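Local coordinates for cystatin-F (Homo sapiens, PDB 2CH9), which inhibits papain-like cysteine proteases, papain and cathepsin L among them, and forms a disulfide-linked homodimer, at residues G18-L31 with I56-M70. Numbering follows the deposited sequence.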
ATOM      1  N   GLY A  18       8.744   1.077   8.027  1.00 53.46           N
ATOM      2  CA  GLY A  18       7.508   1.045   8.813  1.00 53.21           C
ATOM      3  C   GLY A  18       6.457   0.119   8.216  1.00 53.04           C
ATOM      4  O   GLY A  18       6.367  -0.047   6.991  1.00 52.88           O
ATOM      5  N   PHE A  19       5.665  -0.489   9.092  1.00 52.81           N
ATOM      6  CA  PHE A  19       4.518  -1.300   8.689  1.00 52.64           C
ATOM      7  C   PHE A  19       3.252  -0.466   8.958  1.00 52.68           C
ATOM      8  O   PHE A  19       3.255   0.348   9.888  1.00 53.09           O
ATOM      9  CB  PHE A  19       4.509  -2.609   9.495  1.00 52.18           C
ATOM     10  CG  PHE A  19       3.505  -3.613   9.006  1.00 51.69           C
ATOM     11  CD1 PHE A  19       3.778  -4.403   7.894  1.00 50.03           C
ATOM     12  CD2 PHE A  19       2.280  -3.765   9.664  1.00 53.33           C
ATOM     13  CE1 PHE A  19       2.853  -5.311   7.425  1.00 51.00           C
ATOM     14  CE2 PHE A  19       1.340  -4.691   9.204  1.00 52.51           C
ATOM     15  CZ  PHE A  19       1.635  -5.467   8.075  1.00 53.08           C
ATOM     16  N   PRO A  20       2.187  -0.624   8.133  1.00 52.76           N
ATOM     17  CA  PRO A  20       0.964   0.171   8.398  1.00 53.08           C
ATOM     18  C   PRO A  20       0.322  -0.143   9.760  1.00 54.06           C
ATOM     19  O   PRO A  20       0.225  -1.307  10.132  1.00 54.26           O
ATOM     20  CB  PRO A  20       0.018  -0.238   7.258  1.00 53.33           C
ATOM     21  CG  PRO A  20       0.926  -0.825   6.191  1.00 52.50           C
ATOM     22  CD  PRO A  20       2.038  -1.477   6.935  1.00 51.50           C
ATOM     23  N   LYS A  21      -0.064   0.894  10.500  1.00 54.37           N
ATOM     24  CA  LYS A  21      -0.706   0.730  11.825  1.00 55.79           C
ATOM     25  C   LYS A  21      -2.061   1.419  11.812  1.00 55.38           C
ATOM     26  O   LYS A  21      -2.246   2.434  11.172  1.00 55.38           O
ATOM     27  CB  LYS A  21       0.106   1.367  12.973  1.00 55.94           C
ATOM     28  CG  LYS A  21       1.638   1.296  12.932  1.00 58.04           C
ATOM     29  CD  LYS A  21       2.207  -0.102  13.199  1.00 60.83           C
ATOM     30  CE  LYS A  21       3.512  -0.002  13.983  0.02 60.22           C
ATOM     31  NZ  LYS A  21       4.541   0.844  13.316  0.02 60.50           N
ATOM     32  N   THR A  22      -3.003   0.859  12.550  1.00 56.15           N
ATOM     33  CA  THR A  22      -4.288   1.498  12.765  1.00 56.01           C
ATOM     34  C   THR A  22      -4.115   2.925  13.303  1.00 55.90           C
ATOM     35  O   THR A  22      -3.250   3.200  14.150  1.00 56.24           O
ATOM     36  CB  THR A  22      -5.168   0.654  13.732  1.00 56.33           C
ATOM     37  OG1 THR A  22      -6.492   1.187  13.759  1.00 56.68           O
ATOM     38  CG2 THR A  22      -4.612   0.649  15.175  1.00 56.52           C
ATOM     39  N   ILE A  23      -4.958   3.823  12.816  1.00 55.09           N
ATOM     40  CA  ILE A  23      -5.015   5.182  13.332  1.00 54.17           C
ATOM     41  C   ILE A  23      -6.480   5.602  13.399  1.00 53.73           C
ATOM     42  O   ILE A  23      -7.283   5.129  12.592  1.00 53.38           O
ATOM     43  CB  ILE A  23      -4.126   6.143  12.478  1.00 54.19           C
ATOM     44  CG1 ILE A  23      -3.972   7.518  13.162  1.00 54.52           C
ATOM     45  CG2 ILE A  23      -4.614   6.214  11.008  1.00 52.79           C
ATOM     46  CD1 ILE A  23      -2.973   8.435  12.443  1.00 54.45           C
ATOM     47  N   LYS A  24      -6.832   6.437  14.387  1.00 53.03           N
ATOM     48  CA  LYS A  24      -8.205   6.919  14.569  1.00 52.93           C
ATOM     49  C   LYS A  24      -8.688   7.662  13.334  1.00 53.38           C
ATOM     50  O   LYS A  24      -7.924   8.405  12.715  1.00 53.09           O
ATOM     51  CB  LYS A  24      -8.319   7.832  15.805  1.00 52.87           C
ATOM     52  CG  LYS A  24      -7.834   7.198  17.111  0.50 52.56           C
ATOM     53  CD  LYS A  24      -8.387   7.922  18.347  0.50 53.14           C
ATOM     54  CE  LYS A  24      -7.447   7.804  19.553  0.50 53.78           C
ATOM     55  NZ  LYS A  24      -6.788   6.460  19.679  0.50 53.36           N
ATOM     56  N   THR A  25      -9.960   7.481  12.988  1.00 53.97           N
ATOM     57  CA  THR A  25     -10.494   8.038  11.729  1.00 54.31           C
ATOM     58  C   THR A  25     -10.826   9.541  11.857  1.00 55.00           C
ATOM     59  O   THR A  25     -11.191  10.190  10.878  1.00 55.45           O
ATOM     60  CB  THR A  25     -11.725   7.234  11.226  1.00 54.11           C
ATOM     61  OG1 THR A  25     -12.745   7.259  12.233  1.00 53.46           O
ATOM     62  CG2 THR A  25     -11.358   5.768  10.952  1.00 52.86           C
ATOM     63  N   ASN A  26     -10.699  10.082  13.066  1.00 55.40           N
ATOM     64  CA  ASN A  26     -10.839  11.526  13.291  1.00 55.78           C
ATOM     65  C   ASN A  26      -9.511  12.248  13.581  1.00 55.93           C
ATOM     66  O   ASN A  26      -9.512  13.421  13.967  1.00 56.11           O
ATOM     67  CB  ASN A  26     -11.893  11.836  14.376  1.00 55.53           C
ATOM     68  CG  ASN A  26     -11.447  11.427  15.782  1.00 55.84           C
ATOM     69  OD1 ASN A  26     -10.427  10.752  15.968  1.00 55.01           O
ATOM     70  ND2 ASN A  26     -12.223  11.842  16.782  1.00 54.90           N
ATOM     71  N   ASP A  27      -8.393  11.546  13.391  1.00 56.32           N
ATOM     72  CA  ASP A  27      -7.064  12.137  13.526  1.00 56.46           C
ATOM     73  C   ASP A  27      -6.930  13.274  12.506  1.00 56.34           C
ATOM     74  O   ASP A  27      -7.290  13.100  11.344  1.00 56.86           O
ATOM     75  CB  ASP A  27      -5.991  11.076  13.299  1.00 56.69           C
ATOM     76  CG  ASP A  27      -4.591  11.658  13.219  1.00 57.63           C
ATOM     77  OD1 ASP A  27      -3.933  11.804  14.271  1.00 58.96           O
ATOM     78  OD2 ASP A  27      -4.130  11.937  12.093  1.00 59.04           O
ATOM     79  N   PRO A  28      -6.450  14.453  12.950  1.00 55.99           N
ATOM     80  CA  PRO A  28      -6.372  15.591  12.037  1.00 55.60           C
ATOM     81  C   PRO A  28      -5.607  15.274  10.743  1.00 55.28           C
ATOM     82  O   PRO A  28      -6.029  15.710   9.679  1.00 55.21           O
ATOM     83  CB  PRO A  28      -5.679  16.676  12.876  1.00 55.82           C
ATOM     84  CG  PRO A  28      -5.987  16.303  14.307  1.00 55.55           C
ATOM     85  CD  PRO A  28      -5.981  14.796  14.313  1.00 55.55           C
ATOM     86  N   GLY A  29      -4.532  14.490  10.828  1.00 54.92           N
ATOM     87  CA  GLY A  29      -3.802  14.045   9.639  1.00 54.65           C
ATOM     88  C   GLY A  29      -4.636  13.155   8.723  1.00 55.07           C
ATOM     89  O   GLY A  29      -4.597  13.295   7.488  1.00 54.64           O
ATOM     90  N   VAL A  30      -5.384  12.226   9.316  1.00 54.87           N
ATOM     91  CA  VAL A  30      -6.317  11.401   8.548  1.00 55.04           C
ATOM     92  C   VAL A  30      -7.356  12.267   7.846  1.00 54.77           C
ATOM     93  O   VAL A  30      -7.677  12.018   6.696  1.00 54.37           O
ATOM     94  CB  VAL A  30      -7.062  10.379   9.412  1.00 55.53           C
ATOM     95  CG1 VAL A  30      -8.169   9.698   8.598  1.00 56.01           C
ATOM     96  CG2 VAL A  30      -6.099   9.335   9.948  1.00 55.43           C
ATOM     97  N   LEU A  31      -7.879  13.273   8.551  1.00 55.14           N
ATOM     98  CA  LEU A  31      -8.906  14.136   7.993  1.00 55.76           C
ATOM     99  C   LEU A  31      -8.384  14.921   6.787  1.00 56.07           C
ATOM    100  O   LEU A  31      -9.090  15.055   5.781  1.00 56.74           O
ATOM    101  CB  LEU A  31      -9.470  15.085   9.054  1.00 55.52           C
ATOM    102  CG  LEU A  31     -10.174  14.404  10.233  1.00 55.98           C
ATOM    103  CD1 LEU A  31     -10.408  15.409  11.340  1.00 56.70           C
ATOM    104  CD2 LEU A  31     -11.487  13.747   9.830  1.00 55.14           C
ATOM    105  N   ILE A  56     -15.136   8.649   6.924  1.00 54.55           N
ATOM    106  CA  ILE A  56     -13.920   7.855   6.888  1.00 54.03           C
ATOM    107  C   ILE A  56     -14.164   6.654   7.778  1.00 54.10           C
ATOM    108  O   ILE A  56     -14.288   6.797   8.996  1.00 53.63           O
ATOM    109  CB  ILE A  56     -12.702   8.650   7.382  1.00 54.12           C
ATOM    110  CG1 ILE A  56     -12.540   9.920   6.561  1.00 54.07           C
ATOM    111  CG2 ILE A  56     -11.433   7.779   7.329  1.00 53.42           C
ATOM    112  CD1 ILE A  56     -11.798  11.000   7.273  1.00 56.83           C
ATOM    113  N   THR A  57     -14.254   5.475   7.167  1.00 53.75           N
ATOM    114  CA  THR A  57     -14.650   4.283   7.908  1.00 53.56           C
ATOM    115  C   THR A  57     -13.459   3.528   8.494  1.00 53.24           C
ATOM    116  O   THR A  57     -13.558   2.962   9.582  1.00 52.21           O
ATOM    117  CB  THR A  57     -15.543   3.342   7.062  1.00 53.67           C
ATOM    118  OG1 THR A  57     -15.096   3.350   5.706  1.00 54.62           O
ATOM    119  CG2 THR A  57     -16.975   3.829   7.081  1.00 54.07           C
ATOM    120  N   ARG A  58     -12.334   3.541   7.777  1.00 52.89           N
ATOM    121  CA  ARG A  58     -11.124   2.830   8.206  1.00 53.52           C
ATOM    122  C   ARG A  58      -9.888   3.606   7.781  1.00 51.94           C
ATOM    123  O   ARG A  58      -9.905   4.304   6.773  1.00 51.39           O
ATOM    124  CB  ARG A  58     -11.096   1.386   7.654  1.00 53.33           C
ATOM    125  CG  ARG A  58     -12.173   0.510   8.256  1.00 54.84           C
ATOM    126  CD  ARG A  58     -12.068  -0.979   7.924  1.00 57.82           C
ATOM    127  NE  ARG A  58     -12.767  -1.301   6.678  1.00 66.27           N
ATOM    128  CZ  ARG A  58     -12.960  -2.535   6.206  1.00 67.54           C
ATOM    129  NH1 ARG A  58     -12.501  -3.592   6.875  1.00 69.18           N
ATOM    130  NH2 ARG A  58     -13.599  -2.714   5.049  1.00 67.67           N
ATOM    131  N   ALA A  59      -8.819   3.490   8.561  1.00 50.97           N
ATOM    132  CA  ALA A  59      -7.594   4.246   8.294  1.00 50.85           C
ATOM    133  C   ALA A  59      -6.388   3.499   8.861  1.00 50.95           C
ATOM    134  O   ALA A  59      -6.436   3.010  10.000  1.00 49.20           O
ATOM    135  CB  ALA A  59      -7.678   5.631   8.914  1.00 49.73           C
ATOM    136  N   LEU A  60      -5.325   3.438   8.065  1.00 50.41           N
ATOM    137  CA  LEU A  60      -4.008   2.973   8.509  1.00 51.46           C
ATOM    138  C   LEU A  60      -3.022   4.066   8.131  1.00 52.06           C
ATOM    139  O   LEU A  60      -3.259   4.816   7.192  1.00 52.11           O
ATOM    140  CB  LEU A  60      -3.570   1.663   7.816  1.00 50.16           C
ATOM    141  CG  LEU A  60      -4.334   0.355   8.030  1.00 52.43           C
ATOM    142  CD1 LEU A  60      -4.016  -0.678   6.958  1.00 51.75           C
ATOM    143  CD2 LEU A  60      -4.081  -0.251   9.425  1.00 52.12           C
ATOM    144  N   VAL A  61      -1.924   4.159   8.869  1.00 52.69           N
ATOM    145  CA  VAL A  61      -0.882   5.109   8.523  1.00 52.19           C
ATOM    146  C   VAL A  61       0.443   4.347   8.573  1.00 52.72           C
ATOM    147  O   VAL A  61       0.645   3.486   9.413  1.00 51.29           O
ATOM    148  CB  VAL A  61      -0.886   6.312   9.467  1.00 52.78           C
ATOM    149  CG1 VAL A  61      -0.607   5.859  10.925  1.00 50.70           C
ATOM    150  CG2 VAL A  61       0.097   7.385   9.011  1.00 51.94           C
ATOM    151  N   GLN A  62       1.319   4.625   7.622  1.00 52.55           N
ATOM    152  CA  GLN A  62       2.605   3.973   7.594  1.00 53.05           C
ATOM    153  C   GLN A  62       3.685   5.040   7.526  1.00 53.57           C
ATOM    154  O   GLN A  62       3.546   6.016   6.776  1.00 53.69           O
ATOM    155  CB  GLN A  62       2.655   3.047   6.378  1.00 52.07           C
ATOM    156  CG  GLN A  62       3.968   2.312   6.158  1.00 52.14           C
ATOM    157  CD  GLN A  62       3.929   1.452   4.900  1.00 53.40           C
ATOM    158  OE1 GLN A  62       3.198   1.762   3.952  1.00 52.80           O
ATOM    159  NE2 GLN A  62       4.678   0.352   4.898  1.00 54.25           N
ATOM    160  N   ILE A  63       4.756   4.863   8.304  1.00 53.78           N
ATOM    161  CA  ILE A  63       5.927   5.754   8.180  1.00 53.87           C
ATOM    162  C   ILE A  63       6.791   5.363   6.988  1.00 53.90           C
ATOM    163  O   ILE A  63       7.366   4.274   6.964  1.00 53.78           O
ATOM    164  CB  ILE A  63       6.828   5.778   9.441  1.00 53.90           C
ATOM    165  CG1 ILE A  63       6.005   6.053  10.705  1.00 54.56           C
ATOM    166  CG2 ILE A  63       7.950   6.808   9.267  1.00 54.35           C
ATOM    167  CD1 ILE A  63       5.070   7.250  10.588  1.00 60.08           C
ATOM    168  N   VAL A  64       6.879   6.253   6.001  1.00 54.11           N
ATOM    169  CA  VAL A  64       7.785   6.042   4.875  1.00 54.28           C
ATOM    170  C   VAL A  64       8.324   7.394   4.411  1.00 54.54           C
ATOM    171  O   VAL A  64       7.711   8.085   3.598  1.00 54.23           O
ATOM    172  CB  VAL A  64       7.166   5.103   3.762  1.00 54.71           C
ATOM    173  CG1 VAL A  64       5.670   5.356   3.570  1.00 56.19           C
ATOM    174  CG2 VAL A  64       7.942   5.143   2.458  1.00 53.48           C
ATOM    175  N   LYS A  65       9.456   7.781   5.002  1.00 54.78           N
ATOM    176  CA  LYS A  65      10.056   9.101   4.793  1.00 55.07           C
ATOM    177  C   LYS A  65       8.965  10.179   4.772  1.00 54.92           C
ATOM    178  O   LYS A  65       8.955  11.064   3.905  1.00 55.07           O
ATOM    179  CB  LYS A  65      10.850   9.135   3.479  1.00 55.68           C
ATOM    180  CG  LYS A  65      11.786   7.948   3.223  1.00 58.31           C
ATOM    181  CD  LYS A  65      13.150   8.140   3.876  1.00 62.42           C
ATOM    182  CE  LYS A  65      14.281   7.519   3.030  1.00 64.85           C
ATOM    183  NZ  LYS A  65      14.290   6.016   2.999  1.00 66.07           N
ATOM    184  N   GLY A  66       8.060  10.107   5.744  1.00 54.39           N
ATOM    185  CA  GLY A  66       6.820  10.872   5.728  1.00 53.60           C
ATOM    186  C   GLY A  66       5.706   9.941   6.163  1.00 53.52           C
ATOM    187  O   GLY A  66       5.965   8.849   6.670  1.00 52.90           O
ATOM    188  N   LEU A  67       4.468  10.365   5.946  1.00 53.64           N
ATOM    189  CA  LEU A  67       3.297   9.605   6.365  1.00 53.57           C
ATOM    190  C   LEU A  67       2.466   9.141   5.179  1.00 53.69           C
ATOM    191  O   LEU A  67       1.985   9.958   4.389  1.00 53.55           O
ATOM    192  CB  LEU A  67       2.424  10.446   7.309  1.00 53.85           C
ATOM    193  CG  LEU A  67       3.022  10.824   8.690  1.00 54.88           C
ATOM    194  CD1 LEU A  67       1.995  11.470   9.593  1.00 56.99           C
ATOM    195  CD2 LEU A  67       3.633   9.633   9.406  1.00 55.78           C
ATOM    196  N   LYS A  68       2.303   7.832   5.047  1.00 53.76           N
ATOM    197  CA  LYS A  68       1.426   7.281   4.011  1.00 54.37           C
ATOM    198  C   LYS A  68       0.129   6.814   4.661  1.00 54.70           C
ATOM    199  O   LYS A  68       0.136   5.936   5.546  1.00 54.69           O
ATOM    200  CB  LYS A  68       2.093   6.110   3.284  1.00 54.88           C
ATOM    201  CG  LYS A  68       1.313   5.610   2.068  1.00 56.12           C
ATOM    202  CD  LYS A  68       1.686   4.208   1.697  1.00 60.65           C
ATOM    203  CE  LYS A  68       1.845   4.110   0.196  1.00 64.53           C
ATOM    204  NZ  LYS A  68       1.763   2.724  -0.333  1.00 66.04           N
ATOM    205  N   TYR A  69      -0.983   7.417   4.248  1.00 54.08           N
ATOM    206  CA  TYR A  69      -2.298   7.031   4.758  1.00 53.83           C
ATOM    207  C   TYR A  69      -2.939   6.035   3.836  1.00 53.99           C
ATOM    208  O   TYR A  69      -2.867   6.170   2.616  1.00 54.36           O
ATOM    209  CB  TYR A  69      -3.195   8.248   4.925  1.00 52.69           C
ATOM    210  CG  TYR A  69      -2.675   9.202   5.961  1.00 53.16           C
ATOM    211  CD1 TYR A  69      -2.953   9.014   7.319  1.00 51.12           C
ATOM    212  CD2 TYR A  69      -1.859  10.271   5.599  1.00 51.21           C
ATOM    213  CE1 TYR A  69      -2.453   9.888   8.271  1.00 52.62           C
ATOM    214  CE2 TYR A  69      -1.356  11.142   6.551  1.00 50.30           C
ATOM    215  CZ  TYR A  69      -1.657  10.949   7.873  1.00 52.59           C
ATOM    216  OH  TYR A  69      -1.160  11.834   8.793  1.00 53.76           O
ATOM    217  N   MET A  70      -3.507   4.983   4.405  1.00 54.39           N
ATOM    218  CA  MET A  70      -4.322   4.062   3.623  1.00 54.90           C
ATOM    219  C   MET A  70      -5.729   4.234   4.168  1.00 54.83           C
ATOM    220  O   MET A  70      -5.967   3.944   5.343  1.00 54.94           O
ATOM    221  CB  MET A  70      -3.831   2.617   3.795  1.00 54.82           C
ATOM    222  CG  MET A  70      -2.378   2.455   3.419  1.00 55.79           C
ATOM    223  SD  MET A  70      -1.727   0.845   3.841  1.00 57.01           S
ATOM    224  CE  MET A  70      -0.185   0.887   2.915  1.00 58.52           C
TER
HETATM  225  O   HOH W   1       9.105   2.630   5.432  1.00 53.54           O
HETATM  226  O   HOH W   2       4.582   2.542  10.220  1.00 53.09           O
HETATM  227  O   HOH W   3      -9.272   2.890  11.774  1.00 60.13           O
HETATM  228  O   HOH W   4      -1.495  11.371  11.349  1.00 59.41           O
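K21 and V61 form an antiparallel hydrogen-bonded pair that lays the short strand 21-22, outermost in this chain's sheet, against strand 49-63 in the cystatin fold, a sheet packed against one long helix. K21 N donates to V61 O at 2.9 Å, V61 N returns the bond to K21 O, and I23 N adds a longer one to A59 O, from above that carbonyl plane. Waters complete the seam: one links F19 O to I63 N, another G18 N to I63 O, and a third I23 O to A59 N. At the reactive-site G18, the extended side chain of Q62, its CG anti to the backbone N (chi1 178°), runs beside P20 and donates NE2-H almost straight (173°) to G18 O at 2.7 Å. A leucine in place of Q62 has no amide to offer G18 O, and the reactive-site backbone would probably be less firmly tied to the secondary contact motif, residues 62-66. Nearer the helix, I23 CD1 packs on V61 CG1. D27 is the N-cap of helix 28-44, its OD2 accepting from V30 N; the same oxygen accepts a hydrogen bond from a water lying 2.6 Å from Y69 OH, in the plane of the tyrosine ring.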